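Local coordinates for protein probable M18-family aminopeptidase 1 (Thermotoga maritima, PDB 2GLF) that probably works as a metal-dependent aminopeptidase of the M18 family, removing residues from the N termini of peptides, at residues E17-E22 with C253-L258; K21-F26 with Y246-R251; S28-K31 with M35-K38; R259-A264 with I270-F275; M417-L422 with F437-A442. One frame throughout, in Å; residues are numbered along the deposited sequence.

Overall arrangement
From the N terminus, helix 13-29 makes the first three contacts. Interactions 1 and 2 start from the same part of it, sharing Lys21 and Glu22, and close long loops onto helix 248-263; interaction 2 meets the end of that helix that carries a manganese ligand. Interaction 3, the turn into helix 33-45, is nested inside both loops. The other two follow in series. Interaction 4 is a short return from helix 248-263 to strand 270-275 of the mixed sheet, and interaction 5 joins strand 414-421 of the same sheet to the C-terminal helix 433-449. Interactions 1, 4 and 5 touch one another, so the helices and sheet form a continuous core.

Interaction 1. Residues E17-E22 with C253-L258; sequences EAFSKE and CAYTAL
Phe19 and Tyr255 meet between helices 13-29 and 248-263, their side chains sliding past each other in opposite directions. Phe19 CZ lies 4.1 Å from Tyr255 CE2. The ring planes are inclined by 42°, an oblique pairing that is neither a stack nor an edge-to-face contact. Thr256 joins in with its methyl group, whose CG2 comes to the edge of the Phe19 ring, 4.2 Å from Phe19 CE2. Farther along its ring, Tyr255 brings its hydroxyl to the root of the Glu22 side chain, Tyr255 OH to Glu22 CB being 3.3 Å. Tyr255 holds CG anti to its own N (chi1 -172°), which throws the ring outward across a wide interval: the axes of the two short segments come no closer than 11.8 Å and run at 119° to each other.

A second shell packs against both rings. Phe19 stacks on Tyr440 and Tyr255 stacks on Phe26, extending the aromatic layer past the pair. Arg259 NH1 forms a salt bridge with Glu22 OE2 and a hydrogen bond with Tyr255 OH. Exchanging Tyr255 for an alanine would probably open a gap beside Phe19 and take a hydrogen-bond partner from Arg259.

Chemically, the contact is an apolar aromatic filling with polar groups at one edge: ring packing supplies the cohesion, while the shared guanidinium group is likely to fix where the phenol and carboxylate lie.

Interaction 2. Residues K21-F26 with Y246-R251; sequences KEYMEF and YGQDDR. With MN (manganese (II) ion), chain F; MN (manganese (II) ion), chain E.
Tyr23 brings its phenol end to Gln248, and this is the closely packed part of the contact: the tyrosine is buried and covers the largest share of the interface. Tyr23 OH is 3.0 Å from Gln248 CG, and the two side chains cross at about a right angle, ring and amide planes turned 38° apart. Tyr23 gets there with CG anti to the backbone N (chi1 168°), carrying its ring out to segment 246-251. The backbone carbonyl of Arg251 is approached by two ring edges: Tyr23 CE1 is 4.1 Å from Arg251 O, and Phe26 CE2 is 4.3 Å from the same oxygen. Both rings hold this oxygen near their planes. A leucine in place of Tyr23 would probably lose the phenol end and open a gap beside the CB-CG part of Gln248.

The other flank of helix 13-29 is looser: Lys21 and Glu25 are exposed and do not take part, and Glu25 is poorly ordered.

Asp249 points the opposite way from the contact, into the metal site. Its carboxylate bridges two manganese ions, OD2 binding one at 2.4 Å and OD1 the other at 2.3 Å, consistent with the dinuclear centre of such metallopeptidases. His425 and Glu279 complete the first ion's protein ligands, His92 and Asp326 those of the second. Tyr23 thus packs on the start of a helix that also carries the metal-bridging Asp249.

Around the pair, strand 242-245 lends Ile243 to both Tyr23 and Gln248, Ile252 of helix 248-263 covers Tyr23, and helix 33-45 packs Thr36, Glu39 and Ile40 against Phe26.

Interaction 3. Residues S28-K31 with M35-K38; sequences SKAK and MTVK
Thr36 turns its hydroxyl beside its own backbone N and anti to the carbonyl carbon (chi1 -45°), and in that posture both OG1 and the methyl face Ala30. The Ala30 methyl is therefore met by two branches of one threonine: Ala30 CB is 3.3 Å from Thr36 OG1 and 3.8 Å from Thr36 CG2. The hydroxyl has its polar partner in Thr32 O, just ahead of the helix, so its contact with the alanine is only packing. Thr32 OG1 is in turn hydrogen-bonded to Met35 N, consistent with an N-cap. Met35, a selenomethionine, is bent at its third torsion (-95°), and its chain lies alongside the carbonyl of Lys29. Met35 CB sits 3.5 Å from Lys29 O, while the selenium atom SE of Met35 runs on to 4.4 Å from Lys31 CB.

A water links the two backbones. It donates to Lys29 O and to Met35 O, 2.9 Å from each, and so satisfies two carbonyls at the corner between the helices.

The lysines lie at the margin. Lys29 NZ is 4.8 Å from Lys38 NZ, a like-charge approach that the salt bridge of Lys29 to Glu39 is likely to ease. Lys31, for its part, pairs with Glu133.

Only three residues separate the two segments, so the contact closes a tight turn between two consecutive helices, 13-29 and 33-45. Arg251 of helix 248-263 packs against both Ala30 and Thr36, Ile93 touches Thr36 from a loop, and His135 of strand 132-139 lies against Lys31 and Met35.

Interaction 4. Residues R259-A264 with I270-F275; sequences RALLSA and IGVIFF
Leu261 carries most of the apolar contact between helix 248-263 and strand 270-275, touching three successive residues of the strand. Its two sides are divided between neighbours. Leu261 CD1 meets the end of Ile270, CD1 to CD1 at 3.6 Å, and the side chains cross obliquely. The same Leu261 CD1 also rests over the strand's backbone, 3.9 Å from Gly271 CA; a side chain there would point away from the helix. Val272 lies along the other flank, sliding past the leucine in the opposite direction, with its CG2 3.8 Å from Leu261 CB. Leu261 is set up for this by a first torsion of 175°, which carries CG opposite the backbone N. Ile270 instead places CG1 between N and the carbonyl carbon (chi1 64°), turning its CD1 in toward the helix. Ala264, where the chain leaves the helix, closes the group: its CB is 4.0 Å from Ile270 CD1.

The polar interactions lie around this apolar patch and involve other parts of the chain. Arg77 NH1 hydrogen-bonds with both Leu261 O and Ala264 O, satisfying two carbonyls near the helix end with one guanidinium group.

The short segments run nearly antiparallel, their axes at 155°, as follows from a helix that returns directly into the sheet. Strand 270-275 lies between strand 73-77, antiparallel to it, and strand 87-92, parallel to it; the helix covers one face of the sheet here, with Ala75 also reaching Leu261 and Met447 of helix 433-449 against Val272.

Interaction 5. Residues M417-L422 with F437-A442; sequences MGPALL and FETYVA
Pro419 and Thr439 make the principal packing contact between strand 414-421 and helix 433-449, and so join the C-terminal helix to the mixed sheet. Their side chains cross at about a right angle, and the threonine hydroxyl lies over one flank of the proline ring rather than at a single atom. Thr439 OG1 is 3.5 Å from Pro419 CD, 3.7 Å from Pro419 CB and 4.0 Å from Pro419 CG. The backbone before the proline lies slightly farther off, Gly418 C being 4.3 Å from Thr439 OG1. Thr439 presents this oxygen because OG1 is anti to its carbonyl carbon (chi1 -70°), beside the backbone N. At the edges of the contact the packing is looser, selenomethionine Met417 and Ala442 lying farther from their opposite segments.

Polar interactions come from elsewhere. Thr439 OG1 is hydrogen-bonded to Asp435 O within its own helix, while Met417 O is bonded to the hydroxyl of Tyr443, one turn on from Thr439. That second bond joins the strand to the helix two residues before the proline.

Packing neighbours complete the setting: Ile252 and Cys253 of helix 248-263 lie against Pro419, and Thr256 against Thr439. The proline side chain is about 10 Å from a bound manganese ion.

A hydroxyl bonded to Asp435 O can pack by van der Waals contact on the proline ring, so this buried junction probably relies mainly on van der Waals packing.

Interaction 1. Residues E17-E22 with C253-L258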
# COMPACT_ATOMS: atom_id res chain seq x y z
N GLU A 17 11.84 52.06 -21.14
CA GLU A 17 13.23 51.65 -21.28
C GLU A 17 14.14 52.40 -20.31
O GLU A 17 14.93 51.81 -19.59
CB GLU A 17 13.72 51.88 -22.71
CG GLU A 17 13.49 50.70 -23.61
CD GLU A 17 14.12 49.45 -23.06
OE1 GLU A 17 15.34 49.47 -22.80
OE2 GLU A 17 13.40 48.45 -22.89
N ALA A 18 14.01 53.73 -20.32
CA ALA A 18 14.81 54.57 -19.45
C ALA A 18 14.63 54.16 -18.00
O ALA A 18 15.60 53.92 -17.29
CB ALA A 18 14.42 56.03 -19.63
N PHE A 19 13.37 54.05 -17.58
CA PHE A 19 13.05 53.68 -16.21
C PHE A 19 13.51 52.29 -15.82
O PHE A 19 13.85 52.05 -14.65
CB PHE A 19 11.54 53.79 -15.97
CG PHE A 19 11.17 53.73 -14.52
CD1 PHE A 19 11.43 54.81 -13.68
CD2 PHE A 19 10.62 52.58 -13.98
CE1 PHE A 19 11.16 54.74 -12.32
CE2 PHE A 19 10.34 52.50 -12.62
CZ PHE A 19 10.61 53.58 -11.79
N SER A 20 13.51 51.36 -16.77
CA SER A 20 13.94 49.99 -16.49
C SER A 20 15.45 49.98 -16.36
O SER A 20 16.02 49.22 -15.56
CB SER A 20 13.50 49.04 -17.60
OG SER A 20 14.22 49.29 -18.80
N LYS A 21 16.12 50.83 -17.14
CA LYS A 21 17.56 50.90 -17.07
C LYS A 21 17.98 51.42 -15.70
O LYS A 21 18.98 50.98 -15.13
CB LYS A 21 18.12 51.79 -18.18
CG LYS A 21 18.31 51.06 -19.50
CD LYS A 21 19.23 51.83 -20.43
CE LYS A 21 19.76 50.96 -21.57
NZ LYS A 21 18.70 50.42 -22.46
N GLU A 22 17.20 52.36 -15.17
CA GLU A 22 17.48 52.95 -13.86
C GLU A 22 17.22 51.92 -12.75
O GLU A 22 17.96 51.86 -11.76
CB GLU A 22 16.61 54.19 -13.67
CG GLU A 22 16.98 55.32 -14.62
CD GLU A 22 15.86 56.32 -14.83
OE1 GLU A 22 16.10 57.34 -15.50
OE2 GLU A 22 14.74 56.08 -14.33
N CYS A 253 9.27 46.73 -5.66
CA CYS A 253 8.27 47.61 -5.09
C CYS A 253 8.97 48.68 -4.27
O CYS A 253 8.45 49.78 -4.11
CB CYS A 253 7.31 46.83 -4.22
SG CYS A 253 6.05 46.06 -5.20
N ALA A 254 10.14 48.34 -3.76
CA ALA A 254 10.92 49.27 -2.97
C ALA A 254 11.44 50.37 -3.87
O ALA A 254 11.41 51.55 -3.52
CB ALA A 254 12.08 48.55 -2.31
N TYR A 255 11.91 49.99 -5.06
CA TYR A 255 12.44 50.97 -5.99
C TYR A 255 11.37 51.87 -6.58
O TYR A 255 11.55 53.08 -6.65
CB TYR A 255 13.18 50.28 -7.13
CG TYR A 255 13.92 51.25 -8.02
CD1 TYR A 255 15.04 51.93 -7.55
CD2 TYR A 255 13.48 51.52 -9.31
CE1 TYR A 255 15.72 52.86 -8.35
CE2 TYR A 255 14.14 52.45 -10.12
CZ TYR A 255 15.26 53.11 -9.63
OH TYR A 255 15.92 54.03 -10.42
N THR A 256 10.26 51.27 -7.02
CA THR A 256 9.17 52.05 -7.60
C THR A 256 8.59 53.04 -6.60
O THR A 256 8.23 54.16 -6.97
CB THR A 256 8.03 51.14 -8.12
OG1 THR A 256 7.70 50.15 -7.14
CG2 THR A 256 8.44 50.48 -9.43
N ALA A 257 8.51 52.65 -5.33
CA ALA A 257 7.99 53.53 -4.30
C ALA A 257 9.00 54.63 -3.99
O ALA A 257 8.63 55.78 -3.77
CB ALA A 257 7.67 52.74 -3.04
N LEU A 258 10.28 54.27 -3.97
CA LEU A 258 11.33 55.24 -3.71
C LEU A 258 11.26 56.33 -4.78
O LEU A 258 11.26 57.52 -4.48
CB LEU A 258 12.71 54.57 -3.77
CG LEU A 258 13.85 55.17 -2.94
CD1 LEU A 258 15.15 54.84 -3.63
CD2 LEU A 258 13.70 56.67 -2.80

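Interaction 2. Residues K21-F26 with Y246-R251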
# COMPACT_ATOMS: atom_id res chain seq x y z
N LYS A 21 16.12 50.83 -17.14
CA LYS A 21 17.56 50.90 -17.07
C LYS A 21 17.98 51.42 -15.70
O LYS A 21 18.98 50.98 -15.13
CB LYS A 21 18.12 51.79 -18.18
CG LYS A 21 18.31 51.06 -19.50
CD LYS A 21 19.23 51.83 -20.43
CE LYS A 21 19.76 50.96 -21.57
NZ LYS A 21 18.70 50.42 -22.46
N GLU A 22 17.20 52.36 -15.17
CA GLU A 22 17.48 52.95 -13.86
C GLU A 22 17.22 51.92 -12.75
O GLU A 22 17.96 51.86 -11.76
CB GLU A 22 16.61 54.19 -13.67
CG GLU A 22 16.98 55.32 -14.62
CD GLU A 22 15.86 56.32 -14.83
OE1 GLU A 22 16.10 57.34 -15.50
OE2 GLU A 22 14.74 56.08 -14.33
N TYR A 23 16.17 51.12 -12.94
CA TYR A 23 15.79 50.09 -11.98
C TYR A 23 16.88 49.02 -11.90
O TYR A 23 17.30 48.64 -10.81
CB TYR A 23 14.45 49.46 -12.40
CG TYR A 23 14.08 48.18 -11.67
CD1 TYR A 23 13.80 48.19 -10.30
CD2 TYR A 23 14.02 46.96 -12.34
CE1 TYR A 23 13.47 47.01 -9.62
CE2 TYR A 23 13.70 45.78 -11.67
CZ TYR A 23 13.43 45.81 -10.32
OH TYR A 23 13.12 44.64 -9.66
N MSE A 24 17.33 48.55 -13.05
CA MSE A 24 18.36 47.52 -13.10
C MSE A 24 19.68 47.93 -12.45
O MSE A 24 20.36 47.10 -11.86
CB MSE A 24 18.58 47.07 -14.55
CG MSE A 24 17.37 46.35 -15.12
SE MSE A 24 17.64 45.52 -16.86
CE MSE A 24 16.75 46.85 -17.97
N GLU A 25 20.05 49.21 -12.55
CA GLU A 25 21.29 49.68 -11.92
C GLU A 25 21.15 49.47 -10.41
O GLU A 25 22.00 48.86 -9.77
CB GLU A 25 21.53 51.16 -12.22
CG GLU A 25 21.88 51.44 -13.67
CD GLU A 25 23.21 50.84 -14.09
OE1 GLU A 25 23.55 50.91 -15.29
OE2 GLU A 25 23.92 50.29 -13.22
N PHE A 26 20.07 50.01 -9.85
CA PHE A 26 19.79 49.88 -8.43
C PHE A 26 19.85 48.41 -8.04
O PHE A 26 20.47 48.05 -7.04
CB PHE A 26 18.38 50.42 -8.15
CG PHE A 26 17.95 50.31 -6.72
CD1 PHE A 26 18.59 51.05 -5.73
CD2 PHE A 26 16.90 49.48 -6.36
CE1 PHE A 26 18.18 50.98 -4.40
CE2 PHE A 26 16.47 49.39 -5.03
CZ PHE A 26 17.11 50.15 -4.05
N TYR A 246 17.50 38.70 -9.59
CA TYR A 246 17.31 38.10 -8.28
C TYR A 246 16.81 39.13 -7.28
O TYR A 246 17.23 40.29 -7.30
CB TYR A 246 18.63 37.54 -7.76
CG TYR A 246 18.64 37.34 -6.26
CD1 TYR A 246 17.99 36.26 -5.68
CD2 TYR A 246 19.25 38.27 -5.42
CE1 TYR A 246 17.96 36.09 -4.31
CE2 TYR A 246 19.22 38.12 -4.05
CZ TYR A 246 18.57 37.02 -3.50
OH TYR A 246 18.55 36.85 -2.13
N GLY A 247 15.91 38.68 -6.42
CA GLY A 247 15.39 39.54 -5.37
C GLY A 247 14.39 40.56 -5.82
O GLY A 247 14.11 41.51 -5.10
N GLN A 248 13.84 40.38 -7.01
CA GLN A 248 12.84 41.32 -7.48
C GLN A 248 11.66 41.26 -6.52
O GLN A 248 10.86 42.19 -6.46
CB GLN A 248 12.38 41.00 -8.90
CG GLN A 248 13.26 41.65 -9.94
CD GLN A 248 12.75 41.44 -11.34
OE1 GLN A 248 12.76 40.32 -11.85
NE2 GLN A 248 12.30 42.52 -11.97
N ASP A 249 11.58 40.17 -5.75
CA ASP A 249 10.50 40.04 -4.79
C ASP A 249 10.62 41.19 -3.80
O ASP A 249 11.35 41.12 -2.82
CB ASP A 249 10.54 38.72 -4.04
CG ASP A 249 9.30 38.51 -3.16
OD1 ASP A 249 8.79 39.49 -2.57
OD2 ASP A 249 8.83 37.36 -3.04
N ASP A 250 9.89 42.24 -4.14
CA ASP A 250 9.76 43.47 -3.40
C ASP A 250 10.79 44.57 -3.48
O ASP A 250 10.53 45.68 -3.04
CB ASP A 250 9.44 43.19 -1.95
CG ASP A 250 8.24 43.96 -1.50
OD1 ASP A 250 7.28 44.02 -2.29
OD2 ASP A 250 8.26 44.50 -0.38
N ARG A 251 11.97 44.29 -4.03
CA ARG A 251 12.92 45.39 -4.16
C ARG A 251 12.39 46.13 -5.38
O ARG A 251 12.74 47.29 -5.62
CB ARG A 251 14.36 44.89 -4.39
CG ARG A 251 14.88 44.05 -3.24
CD ARG A 251 16.38 44.16 -3.04
NE ARG A 251 16.76 43.52 -1.79
CZ ARG A 251 17.16 42.26 -1.68
NH1 ARG A 251 17.23 41.49 -2.76
NH2 ARG A 251 17.45 41.75 -0.50
MN MN F . 8.46 36.64 -0.76
MN MN E . 7.15 39.71 -0.96
O HOH W 1 5.86 38.78 -2.70

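Interaction 3. Residues S28-K31 with M35-K38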
# COMPACT_ATOMS: atom_id res chain seq x y z
N SER A 28 21.43 45.89 -9.35
CA SER A 28 22.75 45.27 -9.36
C SER A 28 23.50 45.64 -8.08
O SER A 28 24.55 45.06 -7.80
CB SER A 28 23.57 45.75 -10.56
OG SER A 28 24.19 46.99 -10.28
N LYS A 29 22.98 46.59 -7.32
CA LYS A 29 23.64 47.01 -6.09
C LYS A 29 22.90 46.57 -4.82
O LYS A 29 23.48 46.58 -3.73
CB LYS A 29 23.82 48.53 -6.10
CG LYS A 29 24.53 49.08 -7.33
CD LYS A 29 24.65 50.60 -7.31
CE LYS A 29 25.62 51.07 -6.23
NZ LYS A 29 25.70 52.56 -6.13
N ALA A 30 21.65 46.16 -4.97
CA ALA A 30 20.84 45.75 -3.82
C ALA A 30 20.53 44.24 -3.76
O ALA A 30 19.41 43.82 -4.05
CB ALA A 30 19.54 46.55 -3.80
N LYS A 31 21.51 43.44 -3.36
CA LYS A 31 21.31 41.99 -3.26
C LYS A 31 20.89 41.58 -1.86
O LYS A 31 20.19 40.58 -1.67
CB LYS A 31 22.58 41.22 -3.62
CG LYS A 31 22.97 41.25 -5.09
CD LYS A 31 23.75 42.50 -5.43
CE LYS A 31 24.65 42.27 -6.63
NZ LYS A 31 25.67 41.20 -6.36
N MSE A 35 22.51 46.10 1.96
CA MSE A 35 22.96 46.78 0.75
C MSE A 35 21.88 47.69 0.19
O MSE A 35 22.17 48.80 -0.27
CB MSE A 35 23.36 45.75 -0.31
CG MSE A 35 24.86 45.57 -0.47
SE MSE A 35 25.33 44.00 -1.50
CE MSE A 35 25.59 42.82 -0.01
N THR A 36 20.64 47.23 0.21
CA THR A 36 19.54 48.03 -0.32
C THR A 36 19.41 49.29 0.52
O THR A 36 19.26 50.38 -0.02
CB THR A 36 18.21 47.26 -0.30
OG1 THR A 36 18.42 45.94 -0.81
CG2 THR A 36 17.18 47.97 -1.18
N VAL A 37 19.47 49.15 1.84
CA VAL A 37 19.37 50.31 2.71
C VAL A 37 20.45 51.32 2.32
O VAL A 37 20.15 52.49 2.09
CB VAL A 37 19.52 49.93 4.20
CG1 VAL A 37 19.83 51.17 5.04
CG2 VAL A 37 18.23 49.28 4.70
N LYS A 38 21.69 50.86 2.24
CA LYS A 38 22.81 51.73 1.87
C LYS A 38 22.54 52.47 0.57
O LYS A 38 22.80 53.67 0.45
CB LYS A 38 24.10 50.92 1.71
CG LYS A 38 25.23 51.72 1.09
CD LYS A 38 26.37 50.85 0.62
CE LYS A 38 27.31 51.63 -0.29
NZ LYS A 38 26.60 52.19 -1.48
O HOH W 2 24.54 48.67 -1.97

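Interaction 4. Residues R259-A264 with I270-F275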
# COMPACT_ATOMS: atom_id res chain seq x y z
N ARG A 259 11.20 55.91 -6.04
CA ARG A 259 11.13 56.85 -7.15
C ARG A 259 9.86 57.69 -7.11
O ARG A 259 9.87 58.85 -7.50
CB ARG A 259 11.24 56.10 -8.49
CG ARG A 259 12.63 55.52 -8.75
CD ARG A 259 13.67 56.62 -8.92
NE ARG A 259 13.38 57.42 -10.09
CZ ARG A 259 13.50 56.99 -11.34
NH1 ARG A 259 13.93 55.76 -11.57
NH2 ARG A 259 13.15 57.77 -12.35
N ALA A 260 8.77 57.10 -6.64
CA ALA A 260 7.51 57.83 -6.54
C ALA A 260 7.64 58.88 -5.45
O ALA A 260 7.32 60.05 -5.65
CB ALA A 260 6.37 56.87 -6.21
N LEU A 261 8.13 58.46 -4.28
CA LEU A 261 8.32 59.36 -3.15
C LEU A 261 9.09 60.59 -3.57
O LEU A 261 8.72 61.71 -3.24
CB LEU A 261 9.09 58.66 -2.02
CG LEU A 261 9.44 59.55 -0.82
CD1 LEU A 261 8.16 59.92 -0.11
CD2 LEU A 261 10.38 58.84 0.14
N LEU A 262 10.17 60.36 -4.31
CA LEU A 262 11.04 61.44 -4.76
C LEU A 262 10.46 62.41 -5.80
O LEU A 262 10.86 63.57 -5.85
CB LEU A 262 12.35 60.86 -5.30
CG LEU A 262 13.18 60.02 -4.34
CD1 LEU A 262 14.52 59.72 -4.97
CD2 LEU A 262 13.37 60.76 -3.02
N SER A 263 9.52 61.95 -6.62
CA SER A 263 8.98 62.82 -7.66
C SER A 263 7.52 63.20 -7.48
O SER A 263 6.92 63.79 -8.37
CB SER A 263 9.18 62.17 -9.03
OG SER A 263 8.38 61.01 -9.15
N ALA A 264 6.95 62.87 -6.34
CA ALA A 264 5.56 63.21 -6.13
C ALA A 264 5.38 64.67 -5.71
O ALA A 264 6.30 65.30 -5.18
CB ALA A 264 4.97 62.28 -5.06
N ILE A 270 3.53 62.44 2.92
CA ILE A 270 3.68 61.11 2.32
C ILE A 270 4.95 60.46 2.84
O ILE A 270 5.75 61.10 3.51
CB ILE A 270 3.76 61.18 0.79
CG1 ILE A 270 5.03 61.94 0.37
CG2 ILE A 270 2.51 61.83 0.24
CD1 ILE A 270 5.35 61.85 -1.11
N GLY A 271 5.14 59.19 2.51
CA GLY A 271 6.33 58.50 2.97
C GLY A 271 6.40 57.05 2.55
O GLY A 271 5.40 56.48 2.09
N VAL A 272 7.58 56.46 2.69
CA VAL A 272 7.81 55.07 2.34
C VAL A 272 8.64 54.38 3.42
O VAL A 272 9.65 54.92 3.86
CB VAL A 272 8.57 54.93 1.00
CG1 VAL A 272 8.71 53.47 0.65
CG2 VAL A 272 7.82 55.65 -0.12
N ILE A 273 8.22 53.20 3.84
CA ILE A 273 8.97 52.46 4.86
C ILE A 273 9.45 51.13 4.27
O ILE A 273 8.70 50.43 3.59
CB ILE A 273 8.10 52.21 6.08
CG1 ILE A 273 7.55 53.54 6.58
CG2 ILE A 273 8.93 51.58 7.19
CD1 ILE A 273 6.45 53.38 7.58
N PHE A 274 10.70 50.80 4.54
CA PHE A 274 11.31 49.59 4.03
C PHE A 274 11.67 48.64 5.16
O PHE A 274 12.55 48.94 5.97
CB PHE A 274 12.55 49.96 3.24
CG PHE A 274 12.28 50.83 2.04
CD1 PHE A 274 13.07 51.93 1.78
CD2 PHE A 274 11.25 50.52 1.16
CE1 PHE A 274 12.84 52.71 0.64
CE2 PHE A 274 11.03 51.29 0.03
CZ PHE A 274 11.82 52.38 -0.23
N PHE A 275 11.01 47.48 5.21
CA PHE A 275 11.28 46.52 6.27
C PHE A 275 12.14 45.34 5.88
O PHE A 275 12.32 45.04 4.70
CB PHE A 275 9.98 46.00 6.87
CG PHE A 275 9.13 47.07 7.49
CD1 PHE A 275 8.14 47.71 6.75
CD2 PHE A 275 9.31 47.43 8.82
CE1 PHE A 275 7.34 48.70 7.32
CE2 PHE A 275 8.51 48.42 9.41
CZ PHE A 275 7.53 49.05 8.66

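Interaction 5. Residues M417-L422 with F437-A442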
# COMPACT_ATOMS: atom_id res chain seq x y z
N MSE A 417 -0.72 46.02 -3.29
CA MSE A 417 -0.61 46.48 -4.67
C MSE A 417 0.83 46.36 -5.16
O MSE A 417 1.78 46.66 -4.43
CB MSE A 417 -1.08 47.93 -4.75
CG MSE A 417 -1.44 48.40 -6.13
SE MSE A 417 -2.44 50.04 -6.04
CE MSE A 417 -4.19 49.28 -5.68
N GLY A 418 0.98 45.93 -6.40
CA GLY A 418 2.31 45.76 -6.97
C GLY A 418 2.27 45.00 -8.28
O GLY A 418 1.19 44.62 -8.74
N PRO A 419 3.43 44.76 -8.91
CA PRO A 419 3.48 44.03 -10.18
C PRO A 419 3.42 42.50 -10.03
O PRO A 419 3.60 41.96 -8.93
CB PRO A 419 4.79 44.52 -10.79
CG PRO A 419 5.67 44.64 -9.59
CD PRO A 419 4.75 45.30 -8.57
N ALA A 420 3.15 41.81 -11.14
CA ALA A 420 3.07 40.35 -11.15
C ALA A 420 4.40 39.75 -11.59
O ALA A 420 5.03 40.26 -12.52
CB ALA A 420 1.96 39.90 -12.09
N LEU A 421 4.84 38.69 -10.92
CA LEU A 421 6.11 38.05 -11.27
C LEU A 421 5.98 36.58 -11.67
O LEU A 421 5.04 35.89 -11.28
CB LEU A 421 7.10 38.11 -10.10
CG LEU A 421 7.56 39.42 -9.48
CD1 LEU A 421 8.62 39.10 -8.45
CD2 LEU A 421 8.11 40.35 -10.53
N LEU A 422 6.96 36.13 -12.44
CA LEU A 422 7.04 34.76 -12.88
C LEU A 422 8.25 34.16 -12.18
O LEU A 422 9.31 34.77 -12.15
CB LEU A 422 7.22 34.72 -14.40
CG LEU A 422 6.02 34.24 -15.22
CD1 LEU A 422 4.73 34.77 -14.64
CD2 LEU A 422 6.19 34.66 -16.66
N PHE A 437 7.20 50.18 -14.60
CA PHE A 437 6.91 51.60 -14.78
C PHE A 437 5.53 51.97 -14.28
O PHE A 437 5.37 52.92 -13.51
CB PHE A 437 7.01 51.95 -16.26
CG PHE A 437 6.90 53.43 -16.55
CD1 PHE A 437 7.93 54.30 -16.19
CD2 PHE A 437 5.78 53.94 -17.20
CE1 PHE A 437 7.85 55.66 -16.47
CE2 PHE A 437 5.69 55.30 -17.49
CZ PHE A 437 6.73 56.16 -17.12
N GLU A 438 4.53 51.22 -14.71
CA GLU A 438 3.17 51.54 -14.31
C GLU A 438 2.97 51.48 -12.80
O GLU A 438 2.10 52.17 -12.26
CB GLU A 438 2.18 50.61 -15.00
CG GLU A 438 0.76 51.13 -14.96
CD GLU A 438 0.61 52.46 -15.67
OE1 GLU A 438 -0.49 53.05 -15.62
OE2 GLU A 438 1.59 52.93 -16.28
N THR A 439 3.75 50.66 -12.12
CA THR A 439 3.65 50.55 -10.67
C THR A 439 4.07 51.90 -10.11
O THR A 439 3.39 52.48 -9.27
CB THR A 439 4.56 49.45 -10.12
OG1 THR A 439 4.04 48.18 -10.51
CG2 THR A 439 4.64 49.53 -8.60
N TYR A 440 5.20 52.39 -10.62
CA TYR A 440 5.75 53.69 -10.23
C TYR A 440 4.71 54.79 -10.44
O TYR A 440 4.61 55.72 -9.65
CB TYR A 440 6.98 53.99 -11.09
CG TYR A 440 7.31 55.46 -11.19
CD1 TYR A 440 7.82 56.16 -10.09
CD2 TYR A 440 7.09 56.16 -12.38
CE1 TYR A 440 8.11 57.52 -10.18
CE2 TYR A 440 7.38 57.51 -12.47
CZ TYR A 440 7.88 58.19 -11.37
OH TYR A 440 8.14 59.53 -11.47
N VAL A 441 3.96 54.68 -11.52
CA VAL A 441 2.92 55.66 -11.82
C VAL A 441 1.80 55.54 -10.79
O VAL A 441 1.37 56.54 -10.22
CB VAL A 441 2.34 55.44 -13.22
CG1 VAL A 441 1.24 56.45 -13.48
CG2 VAL A 441 3.44 55.57 -14.26
N ALA A 442 1.35 54.31 -10.55
CA ALA A 442 0.28 54.06 -9.59
C ALA A 442 0.66 54.57 -8.20
O ALA A 442 -0.11 55.30 -7.57
CB ALA A 442 -0.03 52.57 -9.54